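Local atomic coordinates of MUTM (fpg) protein (Thermus thermophilus, PDB entry 1EE8), a protein that belongs to the MutM (Fpg) family, pairing a beta-rich N-terminal domain with a helical H2TH domain and a zinc finger. Residues 11-16 with 52-57. Sequence-based numbering, arbitrary orientation.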
loop_
_atom_site.group_PDB
_atom_site.type_symbol
_atom_site.label_atom_id
_atom_site.label_comp_id
_atom_site.label_asym_id
_atom_site.label_seq_id
_atom_site.Cartn_x
_atom_site.Cartn_y
_atom_site.Cartn_z
ATOM N N ARG A 11 -17.500 9.768 17.062
ATOM C CA ARG A 11 -18.489 9.125 17.923
ATOM C C ARG A 11 -19.623 8.465 17.152
ATOM O O ARG A 11 -20.078 7.387 17.526
ATOM C CB ARG A 11 -19.048 10.140 18.925
ATOM C CG ARG A 11 -17.966 10.694 19.846
ATOM C CD ARG A 11 -18.491 11.705 20.848
ATOM N NE ARG A 11 -17.406 12.147 21.723
ATOM C CZ ARG A 11 -17.580 12.800 22.867
ATOM N NH1 ARG A 11 -18.800 13.096 23.288
ATOM N NH2 ARG A 11 -16.528 13.148 23.590
ATOM N N ARG A 12 -20.076 9.087 16.069
ATOM C CA ARG A 12 -21.159 8.504 15.287
ATOM C C ARG A 12 -20.723 7.265 14.513
ATOM O O ARG A 12 -21.467 6.294 14.409
ATOM C CB ARG A 12 -21.730 9.527 14.305
ATOM C CG ARG A 12 -22.411 10.705 14.970
ATOM C CD ARG A 12 -23.605 10.257 15.802
ATOM N NE ARG A 12 -24.329 11.400 16.347
ATOM C CZ ARG A 12 -25.500 11.318 16.969
ATOM N NH1 ARG A 12 -26.086 10.138 17.128
ATOM N NH2 ARG A 12 -26.091 12.419 17.423
ATOM N N LEU A 13 -19.512 7.297 13.973
ATOM C CA LEU A 13 -19.017 6.170 13.197
ATOM C C LEU A 13 -18.548 4.962 14.001
ATOM O O LEU A 13 -18.733 3.832 13.564
ATOM C CB LEU A 13 -17.873 6.617 12.273
ATOM C CG LEU A 13 -18.169 7.598 11.138
ATOM C CD1 LEU A 13 -16.890 7.829 10.338
ATOM C CD2 LEU A 13 -19.267 7.059 10.239
ATOM N N ARG A 14 -17.947 5.183 15.167
ATOM C CA ARG A 14 -17.431 4.058 15.945
ATOM C C ARG A 14 -18.387 2.891 16.158
ATOM O O ARG A 14 -18.005 1.741 15.953
ATOM C CB ARG A 14 -16.863 4.531 17.287
ATOM C CG ARG A 14 -15.548 5.289 17.140
ATOM C CD ARG A 14 -14.647 5.105 18.354
ATOM N NE ARG A 14 -15.323 5.477 19.587
ATOM C CZ ARG A 14 -14.872 5.201 20.806
ATOM N NH1 ARG A 14 -13.731 4.539 20.972
ATOM N NH2 ARG A 14 -15.567 5.598 21.859
ATOM N N PRO A 15 -19.640 3.160 16.556
ATOM C CA PRO A 15 -20.596 2.065 16.771
ATOM C C PRO A 15 -20.956 1.359 15.463
ATOM O O PRO A 15 -21.507 0.256 15.472
ATOM C CB PRO A 15 -21.820 2.770 17.359
ATOM C CG PRO A 15 -21.286 4.075 17.887
ATOM C CD PRO A 15 -20.252 4.460 16.873
ATOM N N LEU A 16 -20.646 2.004 14.343
ATOM C CA LEU A 16 -20.967 1.455 13.032
ATOM C C LEU A 16 -19.830 0.740 12.313
ATOM O O LEU A 16 -20.080 -0.086 11.439
ATOM C CB LEU A 16 -21.485 2.572 12.114
ATOM C CG LEU A 16 -22.687 3.396 12.576
ATOM C CD1 LEU A 16 -22.950 4.527 11.576
ATOM C CD2 LEU A 16 -23.905 2.488 12.707
ATOM N N LYS A 52 -8.047 18.037 14.051
ATOM C CA LYS A 52 -9.138 17.937 13.086
ATOM C C LYS A 52 -9.012 16.686 12.235
ATOM O O LYS A 52 -9.771 16.503 11.286
ATOM C CB LYS A 52 -9.142 19.153 12.162
ATOM C CG LYS A 52 -9.367 20.465 12.869
ATOM C CD LYS A 52 -9.243 21.624 11.910
ATOM C CE LYS A 52 -9.332 22.944 12.648
ATOM N NZ LYS A 52 -8.950 24.080 11.769
ATOM N N PHE A 53 -8.053 15.829 12.562
ATOM C CA PHE A 53 -7.860 14.607 11.793
ATOM C C PHE A 53 -8.631 13.437 12.359
ATOM O O PHE A 53 -8.785 13.294 13.572
ATOM C CB PHE A 53 -6.386 14.193 11.745
ATOM C CG PHE A 53 -5.500 15.160 11.027
ATOM C CD1 PHE A 53 -4.818 16.148 11.730
ATOM C CD2 PHE A 53 -5.310 15.059 9.649
ATOM C CE1 PHE A 53 -3.956 17.015 11.073
ATOM C CE2 PHE A 53 -4.450 15.926 8.984
ATOM C CZ PHE A 53 -3.774 16.900 9.693
ATOM N N LEU A 54 -9.099 12.591 11.457
ATOM C CA LEU A 54 -9.820 11.392 11.830
ATOM C C LEU A 54 -8.849 10.271 11.463
ATOM O O LEU A 54 -8.292 10.267 10.364
ATOM C CB LEU A 54 -11.096 11.300 11.002
ATOM C CG LEU A 54 -12.286 10.516 11.541
ATOM C CD1 LEU A 54 -12.666 11.020 12.927
ATOM C CD2 LEU A 54 -13.449 10.666 10.565
ATOM N N LEU A 55 -8.615 9.343 12.382
ATOM C CA LEU A 55 -7.698 8.244 12.106
ATOM C C LEU A 55 -8.349 6.885 12.337
ATOM O O LEU A 55 -8.816 6.592 13.437
ATOM C CB LEU A 55 -6.441 8.343 12.979
ATOM C CG LEU A 55 -5.501 9.548 12.872
ATOM C CD1 LEU A 55 -6.093 10.751 13.601
ATOM C CD2 LEU A 55 -4.155 9.180 13.486
ATOM N N PHE A 56 -8.391 6.068 11.289
ATOM C CA PHE A 56 -8.938 4.728 11.394
ATOM C C PHE A 56 -7.753 3.810 11.688
ATOM O O PHE A 56 -6.828 3.705 10.875
ATOM C CB PHE A 56 -9.599 4.308 10.077
ATOM C CG PHE A 56 -10.863 5.054 9.764
ATOM C CD1 PHE A 56 -12.101 4.545 10.143
ATOM C CD2 PHE A 56 -10.817 6.281 9.107
ATOM C CE1 PHE A 56 -13.277 5.249 9.872
ATOM C CE2 PHE A 56 -11.983 6.989 8.832
ATOM C CZ PHE A 56 -13.216 6.470 9.217
ATOM N N ALA A 57 -7.759 3.181 12.859
ATOM C CA ALA A 57 -6.686 2.259 13.228
ATOM C C ALA A 57 -7.060 0.901 12.643
ATOM O O ALA A 57 -8.123 0.351 12.942
ATOM C CB ALA A 57 -6.554 2.168 14.746
#
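Helix 3-17 packs against strand 53-58 in the N-terminal domain of this Fpg-family protein, where L13 reaches across to L54 and F56 in a buried, wholly apolar contact. The interface is small, 76 Å² between 11-16 and 52-57, and no hydrogen bond crosses it. L54 points its CB at the helix, whereas F56 brings only the outer end of its ring, CZ, near it; F53, before them, and L55, between them, touch V65 of the neighbouring strand 62-67. On the sheet, L54 bonds through its backbone to A66 and F56 to L64, which pairs strand 53-58 with strand 62-67. L54 also touches V6, T9 and R10, one to two turns back along the same helix, and V47 of strand 42-50 lies against both L54 and F56. L13 has CG beside its backbone N, anti to the carbonyl carbon (chi1 -66°), and an extended chi2 of -178° that places CD1 beside L54 and F56. CD1 of L13 makes both contacts; it lies 4.5 Å from CD2 of L54, a loose approach. The L13 and F56 side chains cross at about a right angle, and CD1 of L13 meets the ring edge of F56 near its plane, 4.1 Å from CZ.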